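Local coordinates for protein PppA (Pseudomonas aeruginosa, PDB 6JKV) that probably removes phosphate from serine and threonine residues as a manganese-binding PP2C-family phosphatase, and is a key regulatory component of type VI secretion, at residues R145-V150 against P205-L210; D227-S232 against A256-A261. All coordinates share one frame; numbering follows the deposited sequence.

Contact 1 (R145-V150 against P205-L210)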
ATOM      1  N   ARG A 145     -11.906   1.034   0.175  1.00 17.66           N
ATOM      2  CA  ARG A 145     -12.718   2.113   0.781  1.00 18.40           C
ATOM      3  C   ARG A 145     -13.914   1.490   1.495  1.00 20.03           C
ATOM      4  O   ARG A 145     -14.607   0.674   0.885  1.00 23.14           O
ATOM      5  CB  ARG A 145     -13.174   3.116  -0.275  1.00 18.73           C
ATOM      6  CG  ARG A 145     -14.249   4.067   0.236  1.00 18.73           C
ATOM      7  CD  ARG A 145     -14.615   5.145  -0.749  1.00 19.27           C
ATOM      8  NE  ARG A 145     -15.213   4.580  -1.942  1.00 19.77           N
ATOM      9  CZ  ARG A 145     -15.501   5.270  -3.037  1.00 20.58           C
ATOM     10  NH1 ARG A 145     -15.238   6.565  -3.092  1.00 20.98           N
ATOM     11  NH2 ARG A 145     -16.015   4.649  -4.082  1.00 21.10           N
ATOM     12  N   LEU A 146     -14.124   1.868   2.754  1.00 19.32           N
ATOM     13  CA  LEU A 146     -15.362   1.559   3.497  1.00 19.00           C
ATOM     14  C   LEU A 146     -16.247   2.801   3.486  1.00 19.24           C
ATOM     15  O   LEU A 146     -15.823   3.851   4.006  1.00 19.73           O
ATOM     16  CB  LEU A 146     -15.022   1.140   4.927  1.00 19.04           C
ATOM     17  CG  LEU A 146     -16.213   0.685   5.763  1.00 19.57           C
ATOM     18  CD1 LEU A 146     -16.620  -0.723   5.368  1.00 20.66           C
ATOM     19  CD2 LEU A 146     -15.892   0.749   7.243  1.00 19.24           C
ATOM     20  N   ARG A 147     -17.436   2.675   2.906  1.00 19.26           N
ATOM     21  CA  ARG A 147     -18.444   3.751   2.860  1.00 20.00           C
ATOM     22  C   ARG A 147     -19.816   3.150   3.164  1.00 20.89           C
ATOM     23  O   ARG A 147     -20.183   2.155   2.531  1.00 19.44           O
ATOM     24  CB  ARG A 147     -18.423   4.426   1.488  1.00 20.97           C
ATOM     25  CG  ARG A 147     -19.523   5.457   1.290  1.00 22.02           C
ATOM     26  CD  ARG A 147     -19.395   6.092  -0.082  1.00 21.75           C
ATOM     27  NE  ARG A 147     -18.345   7.098  -0.136  1.00 21.42           N
ATOM     28  CZ  ARG A 147     -18.000   7.782  -1.228  1.00 20.29           C
ATOM     29  NH1 ARG A 147     -18.610   7.559  -2.377  1.00 20.73           N
ATOM     30  NH2 ARG A 147     -17.045   8.691  -1.170  1.00 19.33           N
ATOM     31  N   GLY A 148     -20.534   3.748   4.115  1.00 22.45           N
ATOM     32  CA  GLY A 148     -21.859   3.271   4.552  1.00 23.63           C
ATOM     33  C   GLY A 148     -21.835   1.814   4.983  1.00 23.80           C
ATOM     34  O   GLY A 148     -22.803   1.099   4.696  1.00 26.07           O
ATOM     35  N   GLY A 149     -20.760   1.373   5.639  1.00 23.24           N
ATOM     36  CA  GLY A 149     -20.612  -0.022   6.088  1.00 23.35           C
ATOM     37  C   GLY A 149     -20.380  -1.001   4.946  1.00 23.17           C
ATOM     38  O   GLY A 149     -20.442  -2.215   5.198  1.00 22.36           O
ATOM     39  N   VAL A 150     -20.104  -0.511   3.732  1.00 23.32           N
ATOM     40  CA  VAL A 150     -19.848  -1.371   2.540  1.00 23.31           C
ATOM     41  C   VAL A 150     -18.388  -1.208   2.122  1.00 21.24           C
ATOM     42  O   VAL A 150     -17.950  -0.060   1.913  1.00 20.40           O
ATOM     43  CB  VAL A 150     -20.793  -1.036   1.374  1.00 24.24           C
ATOM     44  CG1 VAL A 150     -20.496  -1.918   0.172  1.00 24.63           C
ATOM     45  CG2 VAL A 150     -22.258  -1.150   1.785  1.00 25.46           C
ATOM     46  N   PRO A 205     -17.313  12.821   4.160  1.00 21.06           N
ATOM     47  CA  PRO A 205     -17.159  12.659   5.602  1.00 20.98           C
ATOM     48  C   PRO A 205     -17.714  11.289   6.009  1.00 20.39           C
ATOM     49  O   PRO A 205     -18.790  10.935   5.562  1.00 19.07           O
ATOM     50  CB  PRO A 205     -17.972  13.818   6.199  1.00 22.34           C
ATOM     51  CG  PRO A 205     -18.003  14.851   5.090  1.00 23.26           C
ATOM     52  CD  PRO A 205     -18.064  14.040   3.811  1.00 23.06           C
ATOM     53  N   GLY A 206     -16.945  10.546   6.801  1.00 20.50           N
ATOM     54  CA  GLY A 206     -17.331   9.214   7.284  1.00 20.34           C
ATOM     55  C   GLY A 206     -16.704   8.102   6.468  1.00 19.33           C
ATOM     56  O   GLY A 206     -16.837   6.932   6.895  1.00 16.68           O
ATOM     57  N   ASP A 207     -16.072   8.432   5.334  1.00 18.77           N
ATOM     58  CA  ASP A 207     -15.342   7.446   4.501  1.00 18.29           C
ATOM     59  C   ASP A 207     -14.159   6.910   5.299  1.00 16.80           C
ATOM     60  O   ASP A 207     -13.566   7.684   6.062  1.00 16.84           O
ATOM     61  CB  ASP A 207     -14.825   8.049   3.195  1.00 17.74           C
ATOM     62  CG  ASP A 207     -15.900   8.231   2.141  1.00 19.08           C
ATOM     63  OD1 ASP A 207     -17.059   7.855   2.407  1.00 19.20           O
ATOM     64  OD2 ASP A 207     -15.565   8.764   1.059  1.00 19.44           O
ATOM     65  N   SER A 208     -13.858   5.625   5.116  1.00 16.48           N
ATOM     66  CA  SER A 208     -12.663   4.942   5.661  1.00 17.42           C
ATOM     67  C   SER A 208     -11.879   4.337   4.501  1.00 16.30           C
ATOM     68  O   SER A 208     -12.494   4.012   3.464  1.00 16.70           O
ATOM     69  CB  SER A 208     -13.030   3.867   6.646  1.00 18.31           C
ATOM     70  OG  SER A 208     -13.070   4.385   7.959  1.00 20.66           O
ATOM     71  N   PHE A 209     -10.578   4.173   4.703  1.00 15.34           N
ATOM     72  CA  PHE A 209      -9.654   3.602   3.701  1.00 16.05           C
ATOM     73  C   PHE A 209      -8.706   2.647   4.404  1.00 16.27           C
ATOM     74  O   PHE A 209      -8.276   2.935   5.527  1.00 17.09           O
ATOM     75  CB  PHE A 209      -8.878   4.703   2.982  1.00 16.05           C
ATOM     76  CG  PHE A 209      -9.760   5.722   2.320  1.00 14.72           C
ATOM     77  CD1 PHE A 209     -10.282   5.491   1.064  1.00 14.54           C
ATOM     78  CD2 PHE A 209     -10.065   6.910   2.960  1.00 15.74           C
ATOM     79  CE1 PHE A 209     -11.090   6.434   0.451  1.00 15.24           C
ATOM     80  CE2 PHE A 209     -10.867   7.857   2.343  1.00 15.87           C
ATOM     81  CZ  PHE A 209     -11.377   7.616   1.092  1.00 15.63           C
ATOM     82  N   LEU A 210      -8.403   1.543   3.738  1.00 15.92           N
ATOM     83  CA  LEU A 210      -7.394   0.570   4.199  1.00 15.92           C
ATOM     84  C   LEU A 210      -6.356   0.377   3.097  1.00 14.82           C
ATOM     85  O   LEU A 210      -6.737  -0.037   1.992  1.00 14.36           O
ATOM     86  CB  LEU A 210      -8.073  -0.758   4.535  1.00 16.91           C
ATOM     87  CG  LEU A 210      -7.102  -1.921   4.730  1.00 17.09           C
ATOM     88  CD1 LEU A 210      -6.352  -1.759   6.042  1.00 17.09           C
ATOM     89  CD2 LEU A 210      -7.824  -3.255   4.674  1.00 17.21           C
TER
HETATM   90  O   HOH W   1     -13.773   8.442  -1.409  1.00 25.32           O
HETATM   91  O   HOH W   2     -16.139   4.463   6.960  1.00 28.53           O
HETATM   92  O   HOH W   3     -19.686   6.075   5.465  1.00 28.79           O
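Two antiparallel neighbours in one sheet of the PP2C beta sandwich meet here, strand 142-147 running into a type I' hairpin turn, with Gly148 and Gly149 taking its central positive phi angles, beside the start of strand 208-212. Leu146 and Ser208 form a hydrogen-bonded pair: Leu146 N gives its hydrogen to Ser208 O at 2.8 Å, and Ser208 N returns one to Leu146 O at 2.9 Å. Beyond the last bridge, Arg147 grips Asp207 side-on in a salt bridge. Its NE lies 2.9 Å from Asp207 OD1 in a nearly straight bond (172°), and its NH2 lies 2.7 Å from Asp207 OD2, on that oxygen's syn lone pair. A bend at chi3 (-78°) turns the otherwise extended Arg147 chain so that both nitrogens face the acid. NH2 also donates to His202 O, and OD2 accepts from Leu204 N, which helps fix the carboxylate. The aliphatic stem of Arg145 suits a place beside Phe209, CD 3.9 Å from Phe209 CE1; beyond the ring its NH2 pairs with Glu152, and water 1 links its NH1 to Asp207 OD2. Leu201 of strand 197-202 packs on Arg145 and Phe209, whereas Leu146, on the other face, meets Arg226 and Leu229 of helix 222-229.

Contact 2 (D227-S232 against A256-A261); sequences DVLSHS and ALVVRA
Leu229 reaches past Val258, the two side chains pointing opposite ways and overlapping at one methyl each, Leu229 CD2 3.6 Å from Val258 CG2. With CG beside its own backbone N (chi1 -76°) and the chain extended beyond, Leu229 brings a methyl from the last turn of helix 222-229 to the strand. Branched aliphatic residues suit this buried spot, where Val237 of helix 234-247 and Leu210 of strand 208-212 also touch both. Two residues further along the strand, on the same side, Arg260, extended through its first two torsions and then bent at chi3 (-81°), brings its guanidinium to the loop after the helix. Its NH2 donates to His231 O at 2.8 Å, a bent bond (141°) that arrives from above the carbonyl plane. Water 4 doubles the link, accepting from Arg260 NE at 3.1 Å and donating to His231 O at 2.8 Å; arginine suits the place because NE and NH2 serve water and carbonyl together. The loop has its own bracing: Ser230 centres an inverse gamma turn, and His231 ND1 donates to Val228 O at 2.9 Å. A neutral backbone oxygen thus receives the arginine, so the polar half rests on hydrogen bonding, with no salt bridge across it, beside one apolar touch between Leu229 and Val258.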
ATOM      1  N   ASP A 227     -15.811  -6.070   8.445  1.00 21.21           N
ATOM      2  CA  ASP A 227     -16.221  -6.179   9.866  1.00 22.55           C
ATOM      3  C   ASP A 227     -15.255  -5.401  10.759  1.00 21.74           C
ATOM      4  O   ASP A 227     -15.722  -4.600  11.600  1.00 22.93           O
ATOM      5  CB  ASP A 227     -16.303  -7.636  10.312  1.00 23.90           C
ATOM      6  CG  ASP A 227     -17.497  -8.348   9.718  1.00 24.54           C
ATOM      7  OD1 ASP A 227     -18.404  -7.653   9.234  1.00 24.33           O
ATOM      8  OD2 ASP A 227     -17.493  -9.584   9.732  1.00 26.26           O
ATOM      9  N   VAL A 228     -13.959  -5.633  10.592  1.00 21.28           N
ATOM     10  CA  VAL A 228     -12.921  -5.024  11.468  1.00 22.36           C
ATOM     11  C   VAL A 228     -12.856  -3.516  11.196  1.00 21.64           C
ATOM     12  O   VAL A 228     -12.713  -2.751  12.166  1.00 22.29           O
ATOM     13  CB  VAL A 228     -11.549  -5.695  11.284  1.00 22.45           C
ATOM     14  CG1 VAL A 228     -10.513  -5.064  12.195  1.00 22.46           C
ATOM     15  CG2 VAL A 228     -11.616  -7.194  11.525  1.00 23.33           C
ATOM     16  N   LEU A 229     -12.971  -3.098   9.933  1.00 21.11           N
ATOM     17  CA  LEU A 229     -12.874  -1.668   9.549  1.00 20.16           C
ATOM     18  C   LEU A 229     -14.072  -0.879  10.091  1.00 20.17           C
ATOM     19  O   LEU A 229     -13.935   0.341  10.247  1.00 20.72           O
ATOM     20  CB  LEU A 229     -12.803  -1.541   8.025  1.00 19.94           C
ATOM     21  CG  LEU A 229     -11.457  -1.892   7.390  1.00 20.02           C
ATOM     22  CD1 LEU A 229     -11.533  -1.766   5.874  1.00 20.27           C
ATOM     23  CD2 LEU A 229     -10.342  -1.008   7.937  1.00 19.73           C
ATOM     24  N   SER A 230     -15.199  -1.535  10.369  1.00 20.98           N
ATOM     25  CA  SER A 230     -16.443  -0.866  10.837  1.00 21.89           C
ATOM     26  C   SER A 230     -16.319  -0.510  12.322  1.00 22.38           C
ATOM     27  O   SER A 230     -17.185  -0.903  13.118  1.00 24.12           O
ATOM     28  CB  SER A 230     -17.652  -1.701  10.551  1.00 22.48           C
ATOM     29  OG  SER A 230     -17.984  -1.602   9.176  1.00 23.02           O
ATOM     30  N   HIS A 231     -15.263   0.219  12.672  1.00 22.77           N
ATOM     31  CA  HIS A 231     -15.030   0.770  14.027  1.00 22.88           C
ATOM     32  C   HIS A 231     -14.444   2.177  13.905  1.00 21.63           C
ATOM     33  O   HIS A 231     -13.889   2.527  12.836  1.00 20.12           O
ATOM     34  CB  HIS A 231     -14.154  -0.182  14.851  1.00 23.46           C
ATOM     35  CG  HIS A 231     -14.823  -1.486  15.130  1.00 24.88           C
ATOM     36  ND1 HIS A 231     -14.786  -2.551  14.246  1.00 24.80           N
ATOM     37  CD2 HIS A 231     -15.587  -1.892  16.170  1.00 26.70           C
ATOM     38  CE1 HIS A 231     -15.491  -3.554  14.736  1.00 25.44           C
ATOM     39  NE2 HIS A 231     -15.996  -3.176  15.912  1.00 25.96           N
ATOM     40  N   SER A 232     -14.597   2.960  14.971  1.00 22.78           N
ATOM     41  CA  SER A 232     -14.377   4.426  14.967  1.00 22.70           C
ATOM     42  C   SER A 232     -12.884   4.748  15.006  1.00 22.08           C
ATOM     43  O   SER A 232     -12.510   5.835  14.532  1.00 21.61           O
ATOM     44  CB  SER A 232     -15.083   5.075  16.119  1.00 23.39           C
ATOM     45  OG  SER A 232     -14.431   4.757  17.340  1.00 23.24           O
ATOM     46  N   ALA A 256      -1.009  -3.008   7.941  1.00 18.44           N
ATOM     47  CA  ALA A 256      -2.322  -2.362   7.774  1.00 18.17           C
ATOM     48  C   ALA A 256      -2.175  -0.882   8.114  1.00 17.41           C
ATOM     49  O   ALA A 256      -1.500  -0.546   9.107  1.00 18.61           O
ATOM     50  CB  ALA A 256      -3.363  -3.039   8.633  1.00 19.04           C
ATOM     51  N   LEU A 257      -2.758  -0.041   7.270  1.00 17.02           N
ATOM     52  CA  LEU A 257      -2.808   1.423   7.474  1.00 16.66           C
ATOM     53  C   LEU A 257      -4.237   1.874   7.193  1.00 16.72           C
ATOM     54  O   LEU A 257      -4.734   1.623   6.070  1.00 16.07           O
ATOM     55  CB  LEU A 257      -1.800   2.093   6.539  1.00 15.53           C
ATOM     56  CG  LEU A 257      -1.342   3.487   6.950  1.00 16.17           C
ATOM     57  CD1 LEU A 257       0.075   3.767   6.450  1.00 16.00           C
ATOM     58  CD2 LEU A 257      -2.320   4.520   6.420  1.00 16.28           C
ATOM     59  N   VAL A 258      -4.880   2.476   8.192  1.00 16.77           N
ATOM     60  CA  VAL A 258      -6.301   2.902   8.098  1.00 16.85           C
ATOM     61  C   VAL A 258      -6.350   4.426   8.143  1.00 17.25           C
ATOM     62  O   VAL A 258      -5.654   5.030   8.977  1.00 18.56           O
ATOM     63  CB  VAL A 258      -7.182   2.246   9.177  1.00 17.37           C
ATOM     64  CG1 VAL A 258      -8.537   2.939   9.299  1.00 18.12           C
ATOM     65  CG2 VAL A 258      -7.363   0.771   8.873  1.00 16.60           C
ATOM     66  N   VAL A 259      -7.132   5.000   7.238  1.00 16.61           N
ATOM     67  CA  VAL A 259      -7.384   6.458   7.159  1.00 16.66           C
ATOM     68  C   VAL A 259      -8.893   6.666   7.277  1.00 17.11           C
ATOM     69  O   VAL A 259      -9.661   5.946   6.601  1.00 16.44           O
ATOM     70  CB  VAL A 259      -6.829   7.052   5.853  1.00 16.18           C
ATOM     71  CG1 VAL A 259      -7.023   8.557   5.788  1.00 16.32           C
ATOM     72  CG2 VAL A 259      -5.360   6.705   5.667  1.00 17.36           C
ATOM     73  N   ARG A 260      -9.294   7.632   8.094  1.00 16.65           N
ATOM     74  CA  ARG A 260     -10.717   7.993   8.271  1.00 17.41           C
ATOM     75  C   ARG A 260     -10.899   9.485   7.996  1.00 17.56           C
ATOM     76  O   ARG A 260     -10.140  10.284   8.555  1.00 16.23           O
ATOM     77  CB  ARG A 260     -11.197   7.646   9.680  1.00 17.81           C
ATOM     78  CG  ARG A 260     -12.664   7.982   9.904  1.00 18.76           C
ATOM     79  CD  ARG A 260     -13.144   7.508  11.251  1.00 20.03           C
ATOM     80  NE  ARG A 260     -13.485   6.093  11.248  1.00 19.86           N
ATOM     81  CZ  ARG A 260     -14.618   5.593  10.783  1.00 20.61           C
ATOM     82  NH1 ARG A 260     -15.522   6.390  10.231  1.00 21.17           N
ATOM     83  NH2 ARG A 260     -14.841   4.291  10.873  1.00 20.48           N
ATOM     84  N   ALA A 261     -11.898   9.824   7.178  1.00 18.51           N
ATOM     85  CA  ALA A 261     -12.246  11.212   6.813  1.00 18.41           C
ATOM     86  C   ALA A 261     -13.374  11.717   7.715  1.00 18.67           C
ATOM     87  O   ALA A 261     -14.290  10.926   8.017  1.00 18.68           O
ATOM     88  CB  ALA A 261     -12.640  11.270   5.363  1.00 18.76           C
TER
HETATM   89  O   HOH W   4     -11.564   3.766  11.798  1.00 24.95           O

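From the N terminus, the chain first forms the hairpin end at 145-150, then returns after 54 intervening residues to lay 205-210 beside it, closing contact 1. Only later does contact 2 open: helix 222-229 ends in 227-232, and after helix 234-247 the chain comes back as 256-261, closing a shorter loop of 23 residues. The two loops follow in series, neither nested nor crossed. They join in the sheet, where strand 208-212 lies between 142-147 and 254-261; Phe209 N probably hydrogen-bonds to Val259 O (2.8 Å). Leu146 CD2 also packs on Leu229 O. Together they tie the hairpin, the end of helix 222-229 and the C-terminal strand 254-261, away from the manganese ions.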